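Local coordinates for protein NAD(FAD)-dependent dehydrogenase, NirB-family (N-terminal domain) (Clostridium acetobutylicum, PDB 3KLJ) that uses FAD to pass electrons from NADH to rubredoxin, an intermediate step in the dioxygen-scavenging electron transfer chains of this obligate anaerobe, at residues A[34-45]-A[72-83]. Numbering follows the deposited sequence.
Sequences DITMINSEKYLP and YEKNNIKVITSE. With FAD (flavin-adenine dinucleotide), chain B.
Strands 35-38 and 78-80 run parallel, their axes 4.6 Å apart at 20°, and Met37 uses both its N and its O toward strand 78-80, N donating to Lys78 O (2.7 Å) and O accepting from Ile80 N. Farther along, Asn39 O takes Glu83 N and Glu41 O takes Ser82 N, both donors lying well above the carbonyl planes. On one face Met37 CG lies anti to the carbonyl carbon (chi1 -53°) and the chain runs on extended through chi2, bringing SD obliquely to within 4.1 Å of Tyr72 CE1, a Met-aromatic contact, while Ile77 CG2 lies at the ring edge in its plane. Leu44 CG comes within 3.6 Å of Tyr72 CE2, sliding past it in the opposite direction, and a water accepts from Tyr72 OH and donates to Pro45 O. The other face carries Thr36 CG2 against Ile80 CD1, at 3.7 Å, and Lys78 turns back at chi3 (-75°) for a salt bridge from NZ to Asp34 OD1, modelled very short at 2.5 Å. Beyond Ile38, Ser40 OG lies doubtfully close to FAD O2B (2.4 Å), while Asn39 OD1 and Glu41 OE2 both lie within hydrogen-bonding reach of O3B; Ala17 N also binds Asn39 OD1, Arg48 forms a salt bridge with Glu41 OE2, and Tyr46 OH is hydrogen-bonded to Glu41 OE1. A carboxylate reaching the adenosine ribose just beyond the second strand is characteristic of Rossmann-type FAD domains. Strand 78-80 forms one margin of the parallel sheet, strand 35-38 also bonds to strand 12-15, and helix 19-28 packs Ala25 on Met37 and Phe22 on Tyr72.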
# COMPACT_ATOMS: atom_id res chain seq x y z
N ASP A 34 11.79 -11.27 -25.30
CA ASP A 34 11.36 -12.53 -24.71
C ASP A 34 11.04 -12.33 -23.22
O ASP A 34 11.90 -12.54 -22.35
CB ASP A 34 12.44 -13.60 -24.92
CG ASP A 34 12.01 -14.98 -24.47
OD1 ASP A 34 10.83 -15.19 -24.13
OD2 ASP A 34 12.87 -15.88 -24.46
N ILE A 35 9.80 -11.94 -22.96
CA ILE A 35 9.33 -11.59 -21.61
C ILE A 35 8.22 -12.53 -21.14
O ILE A 35 7.21 -12.74 -21.83
CB ILE A 35 8.78 -10.14 -21.59
CG1 ILE A 35 9.76 -9.16 -22.25
CG2 ILE A 35 8.43 -9.70 -20.16
CD1 ILE A 35 9.06 -7.95 -22.87
N THR A 36 8.42 -13.08 -19.94
CA THR A 36 7.42 -13.95 -19.30
C THR A 36 7.08 -13.45 -17.90
O THR A 36 7.98 -13.16 -17.10
CB THR A 36 7.94 -15.39 -19.20
OG1 THR A 36 8.20 -15.87 -20.51
CG2 THR A 36 6.92 -16.31 -18.54
N MET A 37 5.79 -13.38 -17.61
CA MET A 37 5.29 -12.99 -16.30
C MET A 37 4.61 -14.16 -15.63
O MET A 37 3.75 -14.82 -16.23
CB MET A 37 4.28 -11.86 -16.43
CG MET A 37 4.75 -10.66 -17.23
SD MET A 37 3.48 -9.37 -17.21
CE MET A 37 3.77 -8.73 -15.55
N ILE A 38 4.99 -14.42 -14.38
CA ILE A 38 4.34 -15.42 -13.55
C ILE A 38 3.38 -14.71 -12.59
O ILE A 38 3.78 -13.78 -11.91
CB ILE A 38 5.38 -16.21 -12.72
CG1 ILE A 38 6.37 -16.94 -13.65
CG2 ILE A 38 4.69 -17.21 -11.78
CD1 ILE A 38 7.70 -17.26 -12.98
N ASN A 39 2.12 -15.14 -12.52
CA ASN A 39 1.19 -14.57 -11.53
C ASN A 39 0.35 -15.59 -10.79
O ASN A 39 -0.27 -16.46 -11.40
CB ASN A 39 0.28 -13.51 -12.16
CG ASN A 39 -0.37 -12.58 -11.12
OD1 ASN A 39 0.30 -12.03 -10.22
ND2 ASN A 39 -1.67 -12.41 -11.24
N SER A 40 0.32 -15.46 -9.46
CA SER A 40 -0.39 -16.39 -8.59
C SER A 40 -1.91 -16.28 -8.73
O SER A 40 -2.62 -17.27 -8.51
CB SER A 40 0.02 -16.18 -7.13
OG SER A 40 -0.37 -14.89 -6.68
N GLU A 41 -2.40 -15.10 -9.10
CA GLU A 41 -3.84 -14.86 -9.30
C GLU A 41 -4.28 -15.30 -10.70
O GLU A 41 -3.46 -15.50 -11.59
CB GLU A 41 -4.18 -13.37 -9.10
CG GLU A 41 -3.66 -12.75 -7.80
CD GLU A 41 -4.23 -11.35 -7.53
OE1 GLU A 41 -5.43 -11.14 -7.74
OE2 GLU A 41 -3.47 -10.47 -7.09
N LYS A 42 -5.60 -15.45 -10.88
CA LYS A 42 -6.13 -15.87 -12.18
C LYS A 42 -6.48 -14.69 -13.09
O LYS A 42 -7.10 -14.87 -14.15
CB LYS A 42 -7.32 -16.84 -12.01
CG LYS A 42 -8.41 -16.37 -11.06
CD LYS A 42 -9.47 -17.46 -10.87
CE LYS A 42 -10.31 -17.21 -9.62
NZ LYS A 42 -9.55 -17.52 -8.38
N TYR A 43 -6.07 -13.50 -12.68
CA TYR A 43 -6.35 -12.26 -13.40
C TYR A 43 -5.07 -11.57 -13.85
O TYR A 43 -4.03 -11.68 -13.20
CB TYR A 43 -7.19 -11.29 -12.53
CG TYR A 43 -8.34 -11.99 -11.82
CD1 TYR A 43 -9.46 -12.43 -12.54
CD2 TYR A 43 -8.30 -12.23 -10.45
CE1 TYR A 43 -10.50 -13.09 -11.90
CE2 TYR A 43 -9.35 -12.88 -9.80
CZ TYR A 43 -10.44 -13.31 -10.53
OH TYR A 43 -11.49 -13.96 -9.91
N LEU A 44 -5.15 -10.88 -14.98
CA LEU A 44 -4.08 -9.99 -15.44
C LEU A 44 -3.84 -8.85 -14.44
O LEU A 44 -4.67 -8.63 -13.55
CB LEU A 44 -4.44 -9.43 -16.82
CG LEU A 44 -4.00 -10.17 -18.10
CD1 LEU A 44 -3.27 -11.50 -17.88
CD2 LEU A 44 -5.13 -10.31 -19.11
N PRO A 45 -2.69 -8.14 -14.56
CA PRO A 45 -2.44 -6.99 -13.70
C PRO A 45 -3.60 -6.02 -13.63
O PRO A 45 -4.13 -5.59 -14.66
CB PRO A 45 -1.23 -6.34 -14.36
CG PRO A 45 -0.44 -7.50 -14.86
CD PRO A 45 -1.46 -8.55 -15.27
N TYR A 72 -1.30 -7.97 -24.17
CA TYR A 72 -0.18 -8.89 -23.90
C TYR A 72 0.14 -9.76 -25.10
O TYR A 72 1.31 -10.10 -25.32
CB TYR A 72 -0.45 -9.76 -22.67
CG TYR A 72 -0.58 -8.97 -21.39
CD1 TYR A 72 0.53 -8.67 -20.61
CD2 TYR A 72 -1.83 -8.49 -20.97
CE1 TYR A 72 0.40 -7.93 -19.43
CE2 TYR A 72 -1.97 -7.74 -19.81
CZ TYR A 72 -0.85 -7.47 -19.05
OH TYR A 72 -1.01 -6.74 -17.90
N GLU A 73 -0.89 -10.13 -25.87
CA GLU A 73 -0.72 -10.91 -27.10
C GLU A 73 -0.10 -10.09 -28.23
O GLU A 73 0.86 -10.53 -28.87
CB GLU A 73 -2.05 -11.53 -27.55
CG GLU A 73 -2.40 -12.83 -26.83
CD GLU A 73 -3.71 -13.44 -27.30
OE1 GLU A 73 -4.00 -13.40 -28.52
OE2 GLU A 73 -4.45 -13.96 -26.44
N LYS A 74 -0.65 -8.89 -28.48
CA LYS A 74 -0.10 -7.97 -29.47
C LYS A 74 1.37 -7.66 -29.19
O LYS A 74 2.18 -7.52 -30.11
CB LYS A 74 -0.91 -6.67 -29.50
CG LYS A 74 -1.29 -6.20 -30.90
CD LYS A 74 -2.45 -7.03 -31.47
CE LYS A 74 -2.89 -6.55 -32.85
NZ LYS A 74 -1.91 -6.94 -33.91
N ASN A 75 1.72 -7.57 -27.91
CA ASN A 75 3.09 -7.25 -27.51
C ASN A 75 3.95 -8.47 -27.19
O ASN A 75 5.10 -8.32 -26.75
CB ASN A 75 3.08 -6.28 -26.33
CG ASN A 75 2.74 -4.87 -26.75
OD1 ASN A 75 3.40 -4.30 -27.62
ND2 ASN A 75 1.70 -4.31 -26.15
N ASN A 76 3.39 -9.66 -27.42
CA ASN A 76 4.09 -10.93 -27.19
C ASN A 76 4.60 -11.20 -25.77
O ASN A 76 5.53 -11.98 -25.58
CB ASN A 76 5.23 -11.13 -28.18
CG ASN A 76 4.94 -12.22 -29.16
OD1 ASN A 76 4.11 -12.05 -30.05
ND2 ASN A 76 5.61 -13.35 -28.99
N ILE A 77 4.00 -10.55 -24.78
CA ILE A 77 4.34 -10.83 -23.40
C ILE A 77 3.55 -12.05 -22.95
O ILE A 77 2.33 -12.09 -23.04
CB ILE A 77 4.04 -9.61 -22.49
CG1 ILE A 77 4.99 -8.46 -22.84
CG2 ILE A 77 4.16 -10.01 -21.02
CD1 ILE A 77 4.44 -7.07 -22.48
N LYS A 78 4.28 -13.05 -22.46
CA LYS A 78 3.69 -14.30 -22.01
C LYS A 78 3.34 -14.26 -20.52
O LYS A 78 4.22 -14.06 -19.67
CB LYS A 78 4.63 -15.47 -22.31
CG LYS A 78 4.83 -15.71 -23.81
CD LYS A 78 6.11 -16.45 -24.13
CE LYS A 78 7.34 -15.55 -23.99
NZ LYS A 78 8.61 -16.33 -24.17
N VAL A 79 2.06 -14.43 -20.22
CA VAL A 79 1.60 -14.41 -18.84
C VAL A 79 1.15 -15.82 -18.45
O VAL A 79 0.26 -16.39 -19.09
CB VAL A 79 0.45 -13.41 -18.61
CG1 VAL A 79 0.06 -13.36 -17.14
CG2 VAL A 79 0.85 -12.01 -19.10
N ILE A 80 1.78 -16.37 -17.42
CA ILE A 80 1.34 -17.64 -16.85
C ILE A 80 0.54 -17.33 -15.59
O ILE A 80 1.11 -16.92 -14.57
CB ILE A 80 2.52 -18.59 -16.52
CG1 ILE A 80 3.63 -18.46 -17.57
CG2 ILE A 80 2.03 -20.03 -16.42
CD1 ILE A 80 4.94 -19.11 -17.16
N THR A 81 -0.78 -17.51 -15.67
CA THR A 81 -1.67 -17.20 -14.55
C THR A 81 -1.85 -18.42 -13.64
O THR A 81 -1.58 -19.55 -14.04
CB THR A 81 -3.06 -16.71 -15.02
OG1 THR A 81 -3.57 -17.61 -16.01
CG2 THR A 81 -2.98 -15.30 -15.59
N SER A 82 -2.32 -18.15 -12.42
CA SER A 82 -2.55 -19.16 -11.38
C SER A 82 -1.31 -20.01 -11.11
O SER A 82 -1.41 -21.20 -10.79
CB SER A 82 -3.77 -20.03 -11.71
OG SER A 82 -4.96 -19.25 -11.74
N GLU A 83 -0.14 -19.39 -11.25
CA GLU A 83 1.13 -20.07 -10.99
C GLU A 83 1.96 -19.29 -9.97
O GLU A 83 2.03 -18.06 -10.01
CB GLU A 83 1.89 -20.29 -12.29
CG GLU A 83 2.83 -21.50 -12.26
CD GLU A 83 2.10 -22.82 -12.02
OE1 GLU A 83 2.30 -23.41 -10.94
OE2 GLU A 83 1.34 -23.25 -12.91
PA FAD B . 0.96 -6.34 -5.93
O1A FAD B . 0.66 -7.01 -4.62
O2A FAD B . -0.12 -5.38 -6.36
O5B FAD B . 1.18 -7.45 -7.06
C5B FAD B . 2.04 -8.55 -6.84
C4B FAD B . 1.47 -9.78 -7.55
O4B FAD B . 2.39 -10.87 -7.43
C3B FAD B . 0.17 -10.24 -6.91
O3B FAD B . -0.81 -10.40 -7.92
C2B FAD B . 0.50 -11.57 -6.25
O2B FAD B . -0.56 -12.49 -6.34
C1B FAD B . 1.70 -12.04 -7.05
N9A FAD B . 2.58 -12.97 -6.31
C8A FAD B . 2.87 -12.95 -4.97
N7A FAD B . 3.72 -13.97 -4.71
C5A FAD B . 3.98 -14.63 -5.85
C6A FAD B . 4.77 -15.75 -6.14
N6A FAD B . 5.23 -16.52 -5.15
N1A FAD B . 4.83 -16.21 -7.44
C2A FAD B . 4.12 -15.58 -8.45
N3A FAD B . 3.33 -14.48 -8.15
C4A FAD B . 3.27 -14.01 -6.87
N1 FAD B . -1.52 2.45 -2.82
C2 FAD B . -1.51 3.82 -2.97
O2 FAD B . -0.49 4.39 -3.31
N3 FAD B . -2.66 4.56 -2.77
C4 FAD B . -3.83 3.93 -2.41
O4 FAD B . -4.84 4.62 -2.23
C4X FAD B . -3.85 2.54 -2.24
N5 FAD B . -5.01 1.88 -1.88
C5X FAD B . -5.02 0.50 -1.72
C6 FAD B . -6.20 -0.16 -1.35
C7 FAD B . -6.19 -1.55 -1.20
C7M FAD B . -7.45 -2.27 -0.80
C8 FAD B . -5.02 -2.28 -1.41
C8M FAD B . -4.98 -3.78 -1.25
C9 FAD B . -3.85 -1.61 -1.77
C9A FAD B . -3.85 -0.22 -1.93
N10 FAD B . -2.68 0.43 -2.30
C10 FAD B . -2.68 1.81 -2.45
C1' FAD B . -1.42 -0.34 -2.50
C2' FAD B . -1.14 -0.63 -3.96
O2' FAD B . -2.15 -1.49 -4.44
C3' FAD B . 0.22 -1.31 -4.03
O3' FAD B . 1.23 -0.40 -3.64
C4' FAD B . 0.55 -1.84 -5.41
O4' FAD B . -0.46 -2.73 -5.86
C5' FAD B . 1.87 -2.60 -5.33
O5' FAD B . 2.06 -3.24 -6.56
P FAD B . 3.04 -4.49 -6.66
O1P FAD B . 3.11 -4.94 -8.11
O2P FAD B . 4.38 -4.18 -6.05
O3P FAD B . 2.38 -5.62 -5.72
O HOH W 1 -3.52 -6.07 -17.12